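Local coordinates for diaminopropionate ammonia-lyase (Escherichia coli, PDB 4D9M), which catalyses the pyridoxal phosphate-dependent elimination of both L- and D-2,3-diaminopropionate, giving pyruvate and ammonia, at residues L229-G234 with D264-S269; V258-A263 with A287-G292. One frame throughout, in Å; residues are numbered along the deposited sequence.

Contact 1 of 2, residues L229-G234 with D264-S269; sequences LQAGVG and DCIYRS. With 0JO (2-{[(E)-{3-hydroxy-2-methyl-5-[(phosphonooxy)methyl]pyridin-4-yl}methylidene]amino}prop-2-enoic acid), chain D.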
loop_
_atom_site.group_PDB
_atom_site.type_symbol
_atom_site.label_atom_id
_atom_site.label_comp_id
_atom_site.label_asym_id
_atom_site.label_seq_id
_atom_site.Cartn_x
_atom_site.Cartn_y
_atom_site.Cartn_z
ATOM N N LEU B 229 7.722 18.234 11.200
ATOM C CA LEU B 229 6.390 18.745 11.522
ATOM C C LEU B 229 5.766 19.409 10.318
ATOM O O LEU B 229 6.277 20.417 9.816
ATOM C CB LEU B 229 6.444 19.722 12.701
ATOM C CG LEU B 229 6.979 19.136 14.016
ATOM C CD1 LEU B 229 7.188 20.224 15.057
ATOM C CD2 LEU B 229 6.054 18.043 14.533
ATOM N N GLN B 230 4.678 18.818 9.830
ATOM C CA GLN B 230 3.910 19.421 8.752
ATOM C C GLN B 230 3.210 20.669 9.283
ATOM O O GLN B 230 2.918 20.768 10.478
ATOM C CB GLN B 230 2.907 18.435 8.121
ATOM C CG GLN B 230 1.982 17.709 9.089
ATOM C CD GLN B 230 2.605 16.444 9.653
ATOM O OE1 GLN B 230 3.409 16.493 10.588
ATOM N NE2 GLN B 230 2.233 15.304 9.090
ATOM N N ALA B 231 2.959 21.621 8.393
ATOM C CA ALA B 231 2.360 22.880 8.803
ATOM C C ALA B 231 1.306 23.373 7.829
ATOM O O ALA B 231 1.478 23.290 6.609
ATOM C CB ALA B 231 3.434 23.939 9.001
ATOM N N GLY B 232 0.207 23.858 8.399
ATOM C CA GLY B 232 -0.782 24.650 7.685
ATOM C C GLY B 232 -0.555 26.078 8.130
ATOM O O GLY B 232 0.212 26.809 7.507
ATOM N N VAL B 233 -1.204 26.465 9.225
ATOM C CA VAL B 233 -0.930 27.761 9.861
ATOM C C VAL B 233 0.125 27.669 10.975
ATOM O O VAL B 233 0.609 28.690 11.469
ATOM C CB VAL B 233 -2.214 28.450 10.390
ATOM C CG1 VAL B 233 -3.122 28.845 9.233
ATOM C CG2 VAL B 233 -2.947 27.566 11.389
ATOM N N GLY B 234 0.465 26.444 11.370
ATOM C CA GLY B 234 1.533 26.208 12.343
ATOM C C GLY B 234 1.123 26.163 13.802
ATOM O O GLY B 234 1.949 26.384 14.680
ATOM N N ASP B 264 3.104 27.554 1.164
ATOM C CA ASP B 264 4.220 27.565 2.112
ATOM C C ASP B 264 4.379 28.922 2.816
ATOM O O ASP B 264 5.343 29.655 2.580
ATOM C CB ASP B 264 5.528 27.107 1.434
ATOM C CG ASP B 264 5.941 27.998 0.261
ATOM O OD1 ASP B 264 5.055 28.534 -0.444
ATOM O OD2 ASP B 264 7.161 28.155 0.039
ATOM N N CYS B 265 3.429 29.241 3.690
ATOM C CA CYS B 265 3.408 30.535 4.377
ATOM C C CYS B 265 4.488 30.656 5.456
ATOM O O CYS B 265 5.063 31.729 5.649
ATOM C CB CYS B 265 2.020 30.819 4.969
ATOM S SG CYS B 265 1.512 29.749 6.340
ATOM N N ILE B 266 4.758 29.555 6.151
ATOM C CA ILE B 266 5.745 29.544 7.223
ATOM C C ILE B 266 7.168 29.490 6.662
ATOM O O ILE B 266 8.079 30.111 7.216
ATOM C CB ILE B 266 5.452 28.420 8.240
ATOM C CG1 ILE B 266 4.264 28.839 9.115
ATOM C CG2 ILE B 266 6.667 28.124 9.112
ATOM C CD1 ILE B 266 3.405 27.690 9.594
ATOM N N TYR B 267 7.345 28.767 5.555
ATOM C CA TYR B 267 8.605 28.772 4.814
ATOM C C TYR B 267 8.953 30.186 4.355
ATOM O O TYR B 267 10.050 30.676 4.630
ATOM C CB TYR B 267 8.534 27.825 3.608
ATOM C CG TYR B 267 9.804 27.772 2.781
ATOM C CD1 TYR B 267 10.810 26.853 3.072
ATOM C CD2 TYR B 267 9.997 28.636 1.700
ATOM C CE1 TYR B 267 11.973 26.799 2.319
ATOM C CE2 TYR B 267 11.157 28.590 0.941
ATOM C CZ TYR B 267 12.141 27.669 1.254
ATOM O OH TYR B 267 13.295 27.615 0.504
ATOM N N ARG B 268 8.016 30.829 3.657
ATOM C CA ARG B 268 8.209 32.186 3.142
ATOM C C ARG B 268 8.429 33.189 4.273
ATOM O O ARG B 268 9.241 34.108 4.142
ATOM C CB ARG B 268 7.025 32.616 2.269
ATOM C CG ARG B 268 6.913 31.881 0.942
ATOM C CD ARG B 268 5.559 32.141 0.296
ATOM N NE ARG B 268 5.398 31.411 -0.961
ATOM C CZ ARG B 268 4.453 31.659 -1.866
ATOM N NH1 ARG B 268 3.564 32.627 -1.669
ATOM N NH2 ARG B 268 4.397 30.936 -2.979
ATOM N N SER B 269 7.709 33.002 5.379
ATOM C CA SER B 269 7.946 33.770 6.600
ATOM C C SER B 269 9.326 33.472 7.172
ATOM O O SER B 269 9.965 34.349 7.751
ATOM C CB SER B 269 6.876 33.476 7.651
ATOM O OG SER B 269 5.628 34.010 7.258
HETATM O O 0JO D . -8.471 20.818 10.505
HETATM C C 0JO D . -8.315 21.884 9.866
HETATM O OXT 0JO D . -9.274 22.664 9.624
HETATM C CA 0JO D . -6.965 22.209 9.392
HETATM C CB 0JO D . -6.633 23.416 8.945
HETATM N N 0JO D . -6.073 21.205 9.413
HETATM C C4A 0JO D . -4.841 21.314 9.700
HETATM C C4 0JO D . -3.976 20.103 9.689
HETATM C C3 0JO D . -4.542 18.839 9.552
HETATM O O3 0JO D . -5.892 18.685 9.417
HETATM C C2 0JO D . -3.716 17.721 9.549
HETATM C C2A 0JO D . -4.307 16.355 9.399
HETATM N N1 0JO D . -2.376 17.834 9.681
HETATM C C6 0JO D . -1.809 19.038 9.824
HETATM C C5 0JO D . -2.589 20.191 9.827
HETATM C C5A 0JO D . -1.881 21.512 9.983
HETATM O OP4 0JO D . -2.012 21.953 11.324
HETATM P P 0JO D . -1.960 23.524 11.639
HETATM O OP3 0JO D . -0.657 23.980 11.039
HETATM O OP1 0JO D . -2.028 23.552 13.144
HETATM O OP2 0JO D . -3.163 24.100 10.924
#

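Contact 2 of 2, residues V258-A263 with A287-G292; sequences VEPDKA and AGLACG. With 0JO (2-{[(E)-{3-hydroxy-2-methyl-5-[(phosphonooxy)methyl]pyridin-4-yl}methylidene]amino}prop-2-enoic acid), chain D.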
loop_
_atom_site.group_PDB
_atom_site.type_symbol
_atom_site.label_atom_id
_atom_site.label_comp_id
_atom_site.label_asym_id
_atom_site.label_seq_id
_atom_site.Cartn_x
_atom_site.Cartn_y
_atom_site.Cartn_z
ATOM N N VAL B 258 7.582 21.196 7.512
ATOM C CA VAL B 258 7.238 20.759 6.161
ATOM C C VAL B 258 5.948 21.424 5.675
ATOM O O VAL B 258 4.925 21.377 6.351
ATOM C CB VAL B 258 7.102 19.220 6.081
ATOM C CG1 VAL B 258 6.893 18.774 4.645
ATOM C CG2 VAL B 258 8.328 18.533 6.671
ATOM N N GLU B 259 6.013 22.034 4.494
ATOM C CA GLU B 259 4.855 22.672 3.871
ATOM C C GLU B 259 4.703 22.333 2.393
ATOM O O GLU B 259 5.698 22.092 1.708
ATOM C CB GLU B 259 4.946 24.190 4.013
ATOM C CG GLU B 259 4.419 24.731 5.326
ATOM C CD GLU B 259 4.640 26.219 5.445
ATOM O OE1 GLU B 259 5.785 26.673 5.203
ATOM O OE2 GLU B 259 3.668 26.934 5.770
ATOM N N PRO B 260 3.447 22.337 1.896
ATOM C CA PRO B 260 3.164 22.197 0.467
ATOM C C PRO B 260 3.615 23.408 -0.339
ATOM O O PRO B 260 3.630 24.533 0.167
ATOM C CB PRO B 260 1.638 22.073 0.415
ATOM C CG PRO B 260 1.160 22.704 1.675
ATOM C CD PRO B 260 2.209 22.385 2.693
ATOM N N ASP B 261 3.971 23.154 -1.591
ATOM C CA ASP B 261 4.480 24.159 -2.518
ATOM C C ASP B 261 3.553 25.368 -2.669
ATOM O O ASP B 261 3.998 26.520 -2.610
ATOM C CB ASP B 261 4.689 23.503 -3.888
ATOM C CG ASP B 261 5.878 24.054 -4.616
ATOM O OD1 ASP B 261 6.772 24.622 -3.952
ATOM O OD2 ASP B 261 5.926 23.910 -5.855
ATOM N N LYS B 262 2.264 25.092 -2.858
ATOM C CA LYS B 262 1.283 26.126 -3.195
ATOM C C LYS B 262 0.811 26.949 -1.989
ATOM O O LYS B 262 0.101 27.945 -2.154
ATOM C CB LYS B 262 0.089 25.506 -3.937
ATOM C CG LYS B 262 0.451 24.810 -5.245
ATOM N N ALA B 263 1.209 26.537 -0.784
ATOM C CA ALA B 263 0.797 27.226 0.442
ATOM C C ALA B 263 1.873 27.205 1.535
ATOM O O ALA B 263 1.587 26.892 2.698
ATOM C CB ALA B 263 -0.514 26.642 0.959
ATOM N N ALA B 287 -4.944 19.105 1.800
ATOM C CA ALA B 287 -5.984 19.849 2.503
ATOM C C ALA B 287 -5.751 19.705 4.001
ATOM O O ALA B 287 -5.716 18.593 4.540
ATOM C CB ALA B 287 -7.370 19.345 2.115
ATOM N N GLY B 288 -5.581 20.838 4.666
ATOM C CA GLY B 288 -5.152 20.853 6.055
ATOM C C GLY B 288 -3.886 21.672 6.170
ATOM O O GLY B 288 -3.631 22.294 7.199
ATOM N N LEU B 289 -3.101 21.687 5.096
ATOM C CA LEU B 289 -1.839 22.421 5.067
ATOM C C LEU B 289 -1.917 23.697 4.220
ATOM O O LEU B 289 -0.901 24.348 3.954
ATOM C CB LEU B 289 -0.689 21.506 4.626
ATOM C CG LEU B 289 -0.536 20.179 5.384
ATOM C CD1 LEU B 289 0.645 19.370 4.877
ATOM C CD2 LEU B 289 -0.421 20.405 6.881
ATOM N N ALA B 290 -3.132 24.048 3.805
ATOM C CA ALA B 290 -3.388 25.322 3.137
ATOM C C ALA B 290 -3.175 26.468 4.123
ATOM O O ALA B 290 -3.458 26.333 5.316
ATOM C CB ALA B 290 -4.801 25.359 2.569
ATOM N N CYS B 291 -2.669 27.587 3.623
ATOM C CA CYS B 291 -2.357 28.724 4.474
ATOM C C CYS B 291 -2.449 30.019 3.690
ATOM O O CYS B 291 -1.840 30.158 2.626
ATOM C CB CYS B 291 -0.955 28.573 5.074
ATOM S SG CYS B 291 -0.518 29.839 6.291
ATOM N N GLY B 292 -3.229 30.954 4.214
ATOM C CA GLY B 292 -3.276 32.302 3.674
ATOM C C GLY B 292 -2.439 33.173 4.583
ATOM O O GLY B 292 -1.418 33.726 4.166
HETATM O O 0JO D . -8.471 20.818 10.505
HETATM C C 0JO D . -8.315 21.884 9.866
HETATM O OXT 0JO D . -9.274 22.664 9.624
HETATM C CA 0JO D . -6.965 22.209 9.392
HETATM C CB 0JO D . -6.633 23.416 8.945
HETATM N N 0JO D . -6.073 21.205 9.413
HETATM C C4A 0JO D . -4.841 21.314 9.700
HETATM C C4 0JO D . -3.976 20.103 9.689
HETATM C C3 0JO D . -4.542 18.839 9.552
HETATM O O3 0JO D . -5.892 18.685 9.417
HETATM C C2 0JO D . -3.716 17.721 9.549
HETATM C C2A 0JO D . -4.307 16.355 9.399
HETATM N N1 0JO D . -2.376 17.834 9.681
HETATM C C6 0JO D . -1.809 19.038 9.824
HETATM C C5 0JO D . -2.589 20.191 9.827
HETATM C C5A 0JO D . -1.881 21.512 9.983
HETATM O OP4 0JO D . -2.012 21.953 11.324
HETATM P P 0JO D . -1.960 23.524 11.639
HETATM O OP3 0JO D . -0.657 23.980 11.039
HETATM O OP1 0JO D . -2.028 23.552 13.144
HETATM O OP2 0JO D . -3.163 24.100 10.924
#

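Contact 1 of 2, residues L229-G234 with D264-S269
Val233 and Ile266 bring the two backbones nearest, with their CA atoms 7.4 Å apart, where the loop leaving strand 226-230 faces the first turn of helix 265-272. This loop is the glycine-rich phosphate-binding turn of fold-type II pyridoxal phosphate enzymes, and residues 264-269 back it from the side away from the cofactor. Two backbone amides converge on one phosphate oxygen of the aminoacrylate cofactor adduct: Gly232 N reaches OP3 at 2.8 Å and Gly234 N reaches it at 2.7 Å. Gly234 is also the N-cap of helix 235-248, whose N terminus would probably help to stabilise the phosphate charge. Glycine suits both positions, because a CB on Gly232 would crowd OP2, while Gly234 has a positive phi of 90° and a CB there would collide with Ile266 CD1. Val233 turns its side chain away from the helix, and CG2 passes 3.5 Å from OP2.

From the helix side Ile266 contributes most of the touching surface. With CG1 beside the backbone N and anti to the carbonyl carbon (chi1 -75°), the longer branch points at the loop, and CD1 at its end enters the bend. There Ile266 CD1 lies against Val233 O and meets Gly234 CA at 3.6 Å. Ile266 CD1 also packs methyl against methyl on Ala231 CB at 3.8 Å, the alanine being short enough to admit the isoleucine tip. Next to it Cys265 SG, tied by a disulfide to Cys291, rests 3.4 Å from Gly232 O. The helix start is held by Glu259, whose carboxylate accepts from the amides of Ile266 and Tyr267, and by a salt bridge from Arg268 NE to Asp264 OD1. One turn on, Cys265 O is gripped twice by Ser269, whose N and OG approach opposite faces of the carbonyl plane, with OG at 2.8 Å.

Contact 2 of 2, residues V258-A263 with A287-G292
Pro260 and Leu289 supply the apolar part of this contact: their side chains cross at about a right angle, and Pro260 CD lies 3.6 Å from Leu289 CB. The compact ring suits the end of strand 254-260, offering a rigid hydrocarbon surface to the loop. Replacing it by a glycine would probably open a gap beside Leu289 CB and leave that leucine freer to shift against the cofactor.

Van der Waals contacts with backbone atoms do the rest. Pro260 CG touches Leu289 O at 3.5 Å. Further along, where the backbones draw closest, with the CA atoms of Ala263 and Ala290 5.3 Å apart, Ala263 CB settles on the loop main chain, 3.6 Å from Cys291 N. A methyl group fits this narrow separation. In return Cys291 CB comes to 3.9 Å from Ala263 O, while its SG, anti to the backbone N (chi1 -174°), continues past the contact to the disulfide with Cys265.

Contacts with the bound adduct form the third group. Leu289 CG sits beside its own backbone N (chi1 -52°), and the fork above it serves two neighbours: CD1 lies 4.0 Å from Pro260 CD, whereas CD2 lies off the pyridine plane by the C5-C6 edge, 3.5 Å from C6. Gly288 O approaches the imine carbon from the same face, and a CB on Gly288 would press on ring atom C3. The end of a strand packs against a loop that lines one face of the pyridoxal ring, the cofactor cleft of the fold-type II, tryptophan synthase beta-like family.

Overall arrangement
From the N terminus, the chain passes 229-234 first, then 258-263, runs directly into 264-269, and reaches 287-292 last, so the two contacts cross. Contact 1 closes a 29-residue loop that holds helix 235-248 and strand 254-260, the second and third elements of a beta-alpha-beta crossover begun by strand 226-230. Contact 2 closes a 23-residue loop that holds helix 265-272 and brings the segment before helix 296-305 back to the end of strand 254-260. Their centres lie about 7 Å apart, and the Cys265-Cys291 disulfide joins them. Together they tie the sheet and helix 265-272 to the two loops that touch the cofactor, 229-234 at its phosphate and 287-292 at its ring.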